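Local coordinates for protein chitooligosaccharidolytic beta-N-acetylglucosaminidase (Ostrinia furnacalis, PDB 3OZP) that hydrolyses beta-linked N-acetylglucosamine units one at a time from the non-reducing ends of chitooligosaccharides, with a preference for short substrates, at residues G269-P274 against T337-M342; Y187-I192 against T220-I225; Y453-Y458 against N467-Y472. All coordinates share one frame; numbering follows the deposited sequence.

Interaction 1 of 3, residues G269-P274 against T337-M342; sequences GVRVLP and TDIFHM
Strands 271-278 and 340-343, third and fourth in the closed parallel barrel of the catalytic domain, come together where Arg271 meets Asp338 and Pro274 meets His341. The N-terminal side of the contact is ionic. Arg271 grips Asp338 side-on: NE gives its hydrogen to OD1 over 2.6 Å in a nearly straight bond (167°), in the guanidinium plane and on the syn lone pair. Its neighbour NH1 reaches Asp338 OD2 at 3.1 Å, tilted out of both planes. The two planes are nevertheless nearly coplanar. Ile339 CD1 lies over one face of the guanidinium, and NH2 binds Thr220 OG1 on the preceding strand, so all three nitrogens of Arg271 are engaged.

In a (beta/alpha)8 barrel of this kind, adjacent parallel strands are joined through their backbones, yet here the pairing is just beginning. The strand segments approach to 6.1 Å at an angle of 27°, and the single direct backbone bond between them, from His341 N to Pro274 O, is weak at 3.3 Å. A water bridges the gap, donating to Val272 O and weakly accepting from Thr337 N.

Thr337 lies between the two segments, its CB against Val272 O. Its OG1 lies opposite the backbone N (chi1 -165°) and donates to Ile339 O over 2.7 Å, in the carbonyl plane; this rotation presents CG2 to Pro274 CD, 3.8 Å away. Leu273 spreads its branches along the partner, CD1 resting 4.0 Å from Ile339 CB and CD2 packing against Ile339 O and the backbone N of His341. The Pro274 and Phe340 side chains cross at about a right angle, CG meeting CD2. The His341 ring stacks on that of His222, while its NE2 bonds to Gln424 OE1.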
# COMPACT_ATOMS: atom_id res chain seq x y z
N GLY A 269 16.26 4.85 -19.96
CA GLY A 269 15.37 4.85 -21.13
C GLY A 269 13.98 5.41 -20.84
O GLY A 269 13.02 5.09 -21.54
N VAL A 270 13.89 6.26 -19.81
CA VAL A 270 12.62 6.86 -19.41
C VAL A 270 12.60 8.37 -19.67
O VAL A 270 13.37 9.13 -19.08
CB VAL A 270 12.27 6.55 -17.93
CG1 VAL A 270 11.01 7.31 -17.48
CG2 VAL A 270 12.09 5.05 -17.72
N ARG A 271 11.71 8.76 -20.57
CA ARG A 271 11.39 10.15 -20.88
C ARG A 271 10.59 10.76 -19.72
O ARG A 271 9.55 10.23 -19.34
CB ARG A 271 10.54 10.16 -22.16
CG ARG A 271 9.80 11.45 -22.50
CD ARG A 271 8.59 11.15 -23.39
NE ARG A 271 8.95 10.94 -24.80
CZ ARG A 271 8.77 9.80 -25.48
NH1 ARG A 271 9.13 9.74 -26.76
NH2 ARG A 271 8.25 8.72 -24.90
N VAL A 272 11.10 11.86 -19.17
CA VAL A 272 10.38 12.58 -18.12
C VAL A 272 9.61 13.75 -18.74
O VAL A 272 10.19 14.75 -19.14
CB VAL A 272 11.31 13.03 -16.96
CG1 VAL A 272 10.52 13.77 -15.88
CG2 VAL A 272 12.03 11.83 -16.36
N LEU A 273 8.30 13.58 -18.82
CA LEU A 273 7.42 14.48 -19.57
C LEU A 273 6.58 15.33 -18.60
O LEU A 273 5.72 14.81 -17.90
CB LEU A 273 6.51 13.64 -20.48
CG LEU A 273 5.79 14.24 -21.69
CD1 LEU A 273 5.11 13.13 -22.50
CD2 LEU A 273 4.77 15.31 -21.30
N PRO A 274 6.85 16.65 -18.56
CA PRO A 274 6.13 17.52 -17.62
C PRO A 274 4.75 17.92 -18.13
O PRO A 274 4.55 18.08 -19.34
CB PRO A 274 7.02 18.76 -17.55
CG PRO A 274 7.65 18.84 -18.91
CD PRO A 274 7.87 17.40 -19.33
N THR A 337 12.65 15.78 -22.78
CA THR A 337 11.32 15.57 -23.34
C THR A 337 11.17 16.15 -24.74
O THR A 337 11.67 17.23 -25.04
CB THR A 337 10.18 16.07 -22.42
OG1 THR A 337 8.93 15.52 -22.87
CG2 THR A 337 10.08 17.60 -22.42
N ASP A 338 10.48 15.39 -25.58
CA ASP A 338 10.19 15.75 -26.96
C ASP A 338 8.74 16.22 -27.08
O ASP A 338 8.31 16.66 -28.14
CB ASP A 338 10.42 14.54 -27.87
CG ASP A 338 9.71 13.29 -27.38
OD1 ASP A 338 9.66 13.06 -26.14
OD2 ASP A 338 9.20 12.50 -28.21
N ILE A 339 8.01 16.12 -25.97
CA ILE A 339 6.57 16.38 -25.94
C ILE A 339 6.22 17.19 -24.69
O ILE A 339 6.85 17.03 -23.65
CB ILE A 339 5.76 15.05 -25.94
CG1 ILE A 339 6.11 14.18 -27.16
CG2 ILE A 339 4.27 15.32 -25.93
CD1 ILE A 339 5.69 12.72 -27.01
N PHE A 340 5.21 18.04 -24.79
CA PHE A 340 4.74 18.82 -23.64
C PHE A 340 3.25 18.59 -23.44
O PHE A 340 2.47 18.63 -24.40
CB PHE A 340 5.05 20.30 -23.86
CG PHE A 340 4.77 21.18 -22.66
CD1 PHE A 340 4.08 22.38 -22.81
CD2 PHE A 340 5.21 20.81 -21.39
CE1 PHE A 340 3.83 23.20 -21.72
CE2 PHE A 340 4.96 21.63 -20.28
CZ PHE A 340 4.27 22.83 -20.45
N HIS A 341 2.86 18.32 -22.20
CA HIS A 341 1.46 18.11 -21.85
C HIS A 341 0.91 19.43 -21.29
O HIS A 341 1.49 20.00 -20.35
CB HIS A 341 1.33 16.98 -20.83
CG HIS A 341 -0.04 16.37 -20.75
ND1 HIS A 341 -1.18 17.11 -20.52
CD2 HIS A 341 -0.45 15.08 -20.84
CE1 HIS A 341 -2.23 16.30 -20.49
NE2 HIS A 341 -1.81 15.07 -20.67
N MET A 342 -0.19 19.90 -21.86
CA MET A 342 -0.78 21.18 -21.46
C MET A 342 -2.13 21.04 -20.76
O MET A 342 -2.83 22.02 -20.53
CB MET A 342 -0.86 22.14 -22.66
CG MET A 342 0.51 22.44 -23.25
SD MET A 342 0.52 23.74 -24.51
CE MET A 342 0.31 25.21 -23.51
O HOH W 1 12.73 15.80 -19.57

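Interaction 2 of 3, residues Y187-I192 against T220-I225; sequences YPYRGI and TFHWHI
Ile192 bonds through both its backbone N and its O to the chain of Thr220 and His222. Its N donates to Thr220 O over 2.9 Å, almost along the C=O axis, and its O accepts from His222 N at 2.8 Å, the donor tilted 22° from the carbonyl plane. A third, weak bond runs from Thr220 N to Arg190 O (3.1 Å). This is parallel beta pairing between the first two strands of the barrel, joined through helix 203-215 as a beta-alpha-beta unit. Gly191 faces Thr220 across the bridge with CA atoms only 4.3 Å apart, and Gly191 CA makes a CH...O contact to Thr220 O.

The Tyr189 ring packs with its face over Thr220, whose CB lies 4.1 Å from the centroid in a CH-pi contact. Thr220 CG2 is opposite the backbone N (OG1 chi1 -53°), which brings the methyl beneath the phenol end, while OG1 bonds to Arg271 NH2. The Tyr189 hydroxyl is held by Glu498 OE2. On the other side of the sheet, Phe221 packs against Met213 of the connecting helix, and Phe221 CD2 lies 3.6 Å from Ile192 O.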
# COMPACT_ATOMS: atom_id res chain seq x y z
N TYR A 187 4.04 -0.38 -29.10
CA TYR A 187 3.77 1.06 -28.94
C TYR A 187 4.98 1.83 -28.42
O TYR A 187 5.68 1.34 -27.52
CB TYR A 187 2.58 1.29 -28.01
CG TYR A 187 1.30 0.64 -28.46
CD1 TYR A 187 0.56 1.18 -29.51
CD2 TYR A 187 0.85 -0.52 -27.86
CE1 TYR A 187 -0.62 0.58 -29.94
CE2 TYR A 187 -0.32 -1.14 -28.28
CZ TYR A 187 -1.05 -0.59 -29.32
OH TYR A 187 -2.21 -1.20 -29.74
N PRO A 188 5.24 3.03 -28.98
CA PRO A 188 6.37 3.86 -28.57
C PRO A 188 6.16 4.64 -27.27
O PRO A 188 7.13 5.07 -26.66
CB PRO A 188 6.52 4.84 -29.75
CG PRO A 188 5.16 4.92 -30.34
CD PRO A 188 4.59 3.55 -30.20
N TYR A 189 4.90 4.84 -26.86
CA TYR A 189 4.59 5.58 -25.64
C TYR A 189 4.02 4.63 -24.59
O TYR A 189 2.89 4.15 -24.71
CB TYR A 189 3.62 6.73 -25.92
CG TYR A 189 3.41 7.69 -24.75
CD1 TYR A 189 3.85 9.01 -24.81
CD2 TYR A 189 2.76 7.27 -23.58
CE1 TYR A 189 3.65 9.89 -23.73
CE2 TYR A 189 2.57 8.13 -22.51
CZ TYR A 189 3.01 9.44 -22.59
OH TYR A 189 2.81 10.29 -21.53
N ARG A 190 4.82 4.35 -23.56
CA ARG A 190 4.43 3.40 -22.52
C ARG A 190 4.66 4.06 -21.17
O ARG A 190 5.78 4.08 -20.66
CB ARG A 190 5.21 2.09 -22.66
CG ARG A 190 5.14 1.49 -24.09
CD ARG A 190 5.90 0.17 -24.25
NE ARG A 190 7.32 0.29 -23.91
CZ ARG A 190 8.24 0.85 -24.69
NH1 ARG A 190 9.51 0.90 -24.28
NH2 ARG A 190 7.91 1.36 -25.87
N GLY A 191 3.59 4.62 -20.60
CA GLY A 191 3.75 5.58 -19.51
C GLY A 191 3.09 5.33 -18.17
O GLY A 191 2.23 4.46 -18.03
N ILE A 192 3.54 6.10 -17.19
CA ILE A 192 2.86 6.25 -15.91
C ILE A 192 2.71 7.75 -15.65
O ILE A 192 3.67 8.51 -15.77
CB ILE A 192 3.65 5.60 -14.74
CG1 ILE A 192 3.66 4.07 -14.89
CG2 ILE A 192 3.04 6.01 -13.39
CD1 ILE A 192 4.52 3.36 -13.89
N THR A 220 8.04 6.23 -20.25
CA THR A 220 7.53 7.59 -20.10
C THR A 220 6.97 7.85 -18.71
O THR A 220 6.03 7.19 -18.25
CB THR A 220 6.47 7.95 -21.18
OG1 THR A 220 7.00 7.70 -22.49
CG2 THR A 220 6.09 9.43 -21.07
N PHE A 221 7.56 8.83 -18.06
CA PHE A 221 7.07 9.29 -16.79
C PHE A 221 6.43 10.65 -17.00
O PHE A 221 7.12 11.64 -17.30
CB PHE A 221 8.22 9.34 -15.79
CG PHE A 221 7.80 9.61 -14.40
CD1 PHE A 221 8.54 10.48 -13.61
CD2 PHE A 221 6.68 8.99 -13.86
CE1 PHE A 221 8.16 10.74 -12.32
CE2 PHE A 221 6.29 9.23 -12.57
CZ PHE A 221 7.04 10.12 -11.78
N HIS A 222 5.11 10.67 -16.88
CA HIS A 222 4.29 11.86 -17.09
C HIS A 222 4.09 12.50 -15.72
O HIS A 222 3.37 11.98 -14.87
CB HIS A 222 2.98 11.43 -17.77
CG HIS A 222 1.90 12.48 -17.83
ND1 HIS A 222 2.06 13.76 -17.35
CD2 HIS A 222 0.65 12.42 -18.35
CE1 HIS A 222 0.94 14.44 -17.55
NE2 HIS A 222 0.08 13.65 -18.15
N TRP A 223 4.79 13.61 -15.51
CA TRP A 223 4.84 14.28 -14.22
C TRP A 223 3.81 15.40 -14.16
O TRP A 223 4.04 16.50 -14.67
CB TRP A 223 6.26 14.82 -13.99
CG TRP A 223 6.61 15.19 -12.58
CD1 TRP A 223 5.75 15.51 -11.57
CD2 TRP A 223 7.93 15.34 -12.04
NE1 TRP A 223 6.45 15.82 -10.43
CE2 TRP A 223 7.79 15.73 -10.69
CE3 TRP A 223 9.22 15.16 -12.56
CZ2 TRP A 223 8.89 15.95 -9.85
CZ3 TRP A 223 10.31 15.38 -11.73
CH2 TRP A 223 10.14 15.77 -10.39
N HIS A 224 2.66 15.09 -13.57
CA HIS A 224 1.59 16.06 -13.38
C HIS A 224 1.95 16.86 -12.13
O HIS A 224 1.53 16.54 -11.01
CB HIS A 224 0.25 15.34 -13.22
CG HIS A 224 -0.93 16.26 -13.09
ND1 HIS A 224 -1.69 16.65 -14.17
CD2 HIS A 224 -1.49 16.84 -12.00
CE1 HIS A 224 -2.67 17.44 -13.75
NE2 HIS A 224 -2.57 17.57 -12.44
N ILE A 225 2.75 17.90 -12.34
CA ILE A 225 3.49 18.56 -11.27
C ILE A 225 2.71 19.67 -10.53
O ILE A 225 3.00 19.94 -9.36
CB ILE A 225 4.89 19.04 -11.78
CG1 ILE A 225 5.83 19.38 -10.61
CG2 ILE A 225 4.77 20.17 -12.82
CD1 ILE A 225 7.31 19.38 -11.00

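Interaction 3 of 3, residues Y453-Y458 against N467-Y472; sequences YFDCGY and NWCSPY. With OAN (O-(2-acetamido-2-deoxy D-glucopyranosylidene) amino-N-phenylcarbamate), chain B.
Cys456 and Cys469 are joined by a disulfide (SG to SG 2.0 Å, chi3 -101°) that cross-links two type I turns, Tyr453-Cys456 and Asn467-Ser470, of the loop between helices 449-452 and 475-480, beside the active site. The tight part of the contact is built round Asn467, whose CG stands between its own backbone N and carbonyl carbon (chi1 68°), tucking the amide in among the carbonyls and amides of 453-458. Its OD1 accepts from Gly457 N at 3.0 Å, its ND2 donates to Asp455 O at 2.9 Å, and its backbone N donates to Tyr458 O at 2.8 Å. Gly457, at a positive phi, lies with its CA 3.4 Å from Tyr472 N and close to Ser470 OG.

On the sugar side the contacts are polar. Tyr453 OH donates to the ligand's acetamido oxygen OAN over 2.5 Å. Ligand OAM, the 6-hydroxyl, donates to Asp455 OD2 and accepts from Trp468 NE1 at 2.8 Å in an almost straight line (172°). Over one face of the Trp468 indole lies ligand NAO, and against the opposite face Cys469 CB, so the ring is held between the carbamate nitrogen and Cys469 CB. Trp468 is essential for binding chitooligosaccharides.

Looser is the outer rim, where Pro471, after a cis peptide, turns its CB away from 453-458 and is exposed. The tyrosine end, by contrast, is closed by the second subunit: Tyr458 meets Tyr472 of that subunit edge-to-face, Tyr472 meets its Tyr458 likewise, and Tyr472 O accepts a hydrogen bond from its Asn466. Within the chain these two tyrosines lie side by side with nearly perpendicular rings, Tyr458 OH coming 3.3 Å from Tyr472 CE2.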
# COMPACT_ATOMS: atom_id res chain seq x y z
N TYR A 453 -7.07 3.79 -14.47
CA TYR A 453 -7.03 4.73 -13.36
C TYR A 453 -6.69 3.99 -12.07
O TYR A 453 -7.53 3.33 -11.46
CB TYR A 453 -8.34 5.52 -13.26
CG TYR A 453 -8.30 6.84 -14.03
CD1 TYR A 453 -8.92 7.98 -13.52
CD2 TYR A 453 -7.62 6.94 -15.25
CE1 TYR A 453 -8.88 9.18 -14.21
CE2 TYR A 453 -7.57 8.14 -15.94
CZ TYR A 453 -8.20 9.25 -15.42
OH TYR A 453 -8.14 10.44 -16.10
N PHE A 454 -5.42 4.10 -11.67
CA PHE A 454 -4.86 3.29 -10.59
C PHE A 454 -5.25 3.80 -9.20
O PHE A 454 -4.99 3.14 -8.19
CB PHE A 454 -3.34 3.22 -10.73
CG PHE A 454 -2.86 2.18 -11.72
CD1 PHE A 454 -3.70 1.71 -12.74
CD2 PHE A 454 -1.56 1.69 -11.65
CE1 PHE A 454 -3.25 0.74 -13.66
CE2 PHE A 454 -1.10 0.73 -12.57
CZ PHE A 454 -1.95 0.26 -13.57
N ASP A 455 -5.91 4.96 -9.17
CA ASP A 455 -6.39 5.55 -7.93
C ASP A 455 -7.76 5.02 -7.49
O ASP A 455 -8.14 5.17 -6.33
CB ASP A 455 -6.42 7.08 -8.06
CG ASP A 455 -7.27 7.57 -9.23
OD1 ASP A 455 -7.19 6.98 -10.34
OD2 ASP A 455 -8.02 8.55 -9.05
N CYS A 456 -8.49 4.40 -8.42
CA CYS A 456 -9.86 3.93 -8.17
C CYS A 456 -9.95 2.82 -7.12
O CYS A 456 -9.08 1.96 -7.04
CB CYS A 456 -10.50 3.38 -9.45
SG CYS A 456 -10.40 4.44 -10.89
N GLY A 457 -11.04 2.85 -6.35
CA GLY A 457 -11.39 1.72 -5.49
C GLY A 457 -11.39 1.99 -4.00
O GLY A 457 -12.03 1.27 -3.23
N TYR A 458 -10.67 3.02 -3.57
CA TYR A 458 -10.50 3.27 -2.14
C TYR A 458 -11.67 4.05 -1.55
O TYR A 458 -12.66 4.30 -2.25
CB TYR A 458 -9.15 3.95 -1.89
CG TYR A 458 -8.01 3.06 -2.31
CD1 TYR A 458 -7.47 2.12 -1.42
CD2 TYR A 458 -7.51 3.11 -3.61
CE1 TYR A 458 -6.44 1.28 -1.81
CE2 TYR A 458 -6.48 2.27 -4.01
CZ TYR A 458 -5.95 1.37 -3.10
OH TYR A 458 -4.92 0.55 -3.49
N ASN A 467 -14.34 6.12 -3.60
CA ASN A 467 -14.01 7.17 -4.57
C ASN A 467 -14.70 6.95 -5.94
O ASN A 467 -15.19 5.85 -6.22
CB ASN A 467 -12.50 7.43 -4.68
CG ASN A 467 -11.72 6.27 -5.30
OD1 ASN A 467 -12.22 5.55 -6.16
ND2 ASN A 467 -10.47 6.12 -4.87
N TRP A 468 -14.72 8.00 -6.77
CA TRP A 468 -15.63 8.11 -7.92
C TRP A 468 -15.57 6.97 -8.94
O TRP A 468 -16.60 6.58 -9.50
CB TRP A 468 -15.45 9.46 -8.64
CG TRP A 468 -14.29 9.52 -9.61
CD1 TRP A 468 -13.00 9.88 -9.31
CD2 TRP A 468 -14.31 9.23 -11.01
NE1 TRP A 468 -12.22 9.82 -10.45
CE2 TRP A 468 -13.00 9.43 -11.50
CE3 TRP A 468 -15.31 8.82 -11.90
CZ2 TRP A 468 -12.67 9.23 -12.85
CZ3 TRP A 468 -14.98 8.62 -13.25
CH2 TRP A 468 -13.67 8.83 -13.70
N CYS A 469 -14.37 6.46 -9.20
CA CYS A 469 -14.17 5.49 -10.27
C CYS A 469 -13.99 4.06 -9.75
O CYS A 469 -13.56 3.18 -10.49
CB CYS A 469 -13.01 5.91 -11.19
SG CYS A 469 -11.40 6.14 -10.38
N SER A 470 -14.35 3.83 -8.48
CA SER A 470 -14.42 2.48 -7.92
C SER A 470 -15.31 1.61 -8.81
O SER A 470 -16.21 2.13 -9.47
CB SER A 470 -14.97 2.53 -6.49
OG SER A 470 -14.14 3.31 -5.65
N PRO A 471 -15.07 0.28 -8.84
CA PRO A 471 -14.16 -0.52 -7.99
C PRO A 471 -12.67 -0.44 -8.35
O PRO A 471 -12.29 0.13 -9.38
CB PRO A 471 -14.68 -1.95 -8.18
CG PRO A 471 -15.27 -1.95 -9.56
CD PRO A 471 -15.79 -0.56 -9.82
N TYR A 472 -11.85 -1.00 -7.47
CA TYR A 472 -10.41 -1.14 -7.69
C TYR A 472 -10.16 -2.00 -8.91
O TYR A 472 -10.77 -3.06 -9.08
CB TYR A 472 -9.78 -1.76 -6.45
CG TYR A 472 -8.28 -1.97 -6.50
CD1 TYR A 472 -7.74 -3.19 -6.91
CD2 TYR A 472 -7.40 -0.96 -6.09
CE1 TYR A 472 -6.36 -3.39 -6.94
CE2 TYR A 472 -6.02 -1.16 -6.12
CZ TYR A 472 -5.50 -2.37 -6.54
OH TYR A 472 -4.14 -2.58 -6.56
CAH OAN B . -8.26 14.03 -16.60
CAG OAN B . -8.69 13.70 -15.17
OAN OAN B . -8.68 12.53 -14.77
NAI OAN B . -9.07 14.76 -14.43
CAB OAN B . -9.48 14.68 -13.01
CAC OAN B . -8.19 14.56 -12.16
OAJ OAN B . -7.72 15.86 -11.82
CAD OAN B . -8.46 13.76 -10.91
OAK OAN B . -7.26 13.68 -10.12
CAE OAN B . -8.89 12.38 -11.37
CAF OAN B . -9.10 11.45 -10.17
OAM OAN B . -9.49 10.16 -10.63
OAL OAN B . -10.15 12.50 -12.08
CAA OAN B . -10.44 13.64 -12.80
NAY OAN B . -11.65 13.80 -13.34
OAQ OAN B . -12.61 12.69 -13.16
CAP OAN B . -13.84 13.02 -12.67
OAR OAN B . -14.49 13.94 -13.17
NAO OAN B . -14.33 12.27 -11.66
CAS OAN B . -15.53 12.47 -11.11
CAT OAN B . -16.68 11.98 -11.73
CAU OAN B . -17.93 12.16 -11.13
CAV OAN B . -18.03 12.82 -9.90
CAW OAN B . -16.88 13.29 -9.27
CAX OAN B . -15.63 13.11 -9.87

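How the interactions relate
Interactions 1 and 2 are core contacts of the same parallel barrel, their centres 7 Å apart, and strands 220-224 and 271-278 join them: Leu273 N meets Phe221 O, and Arg271 O meets Phe221 N, each at 2.7 Å, as probable hydrogen bonds. Their chemistry differs. Interaction 2 is mainly direct backbone pairing, with a ring packed over a threonine, whereas interaction 1 relies on a salt bridge, a water and side-chain packing where its strands have barely met. Interaction 3, 20 Å or more from both by centres, belongs to a loop near the active site and the dimer interface; lacking strands, it depends on a disulfide, an amide side chain and contacts to ligand and partner subunit.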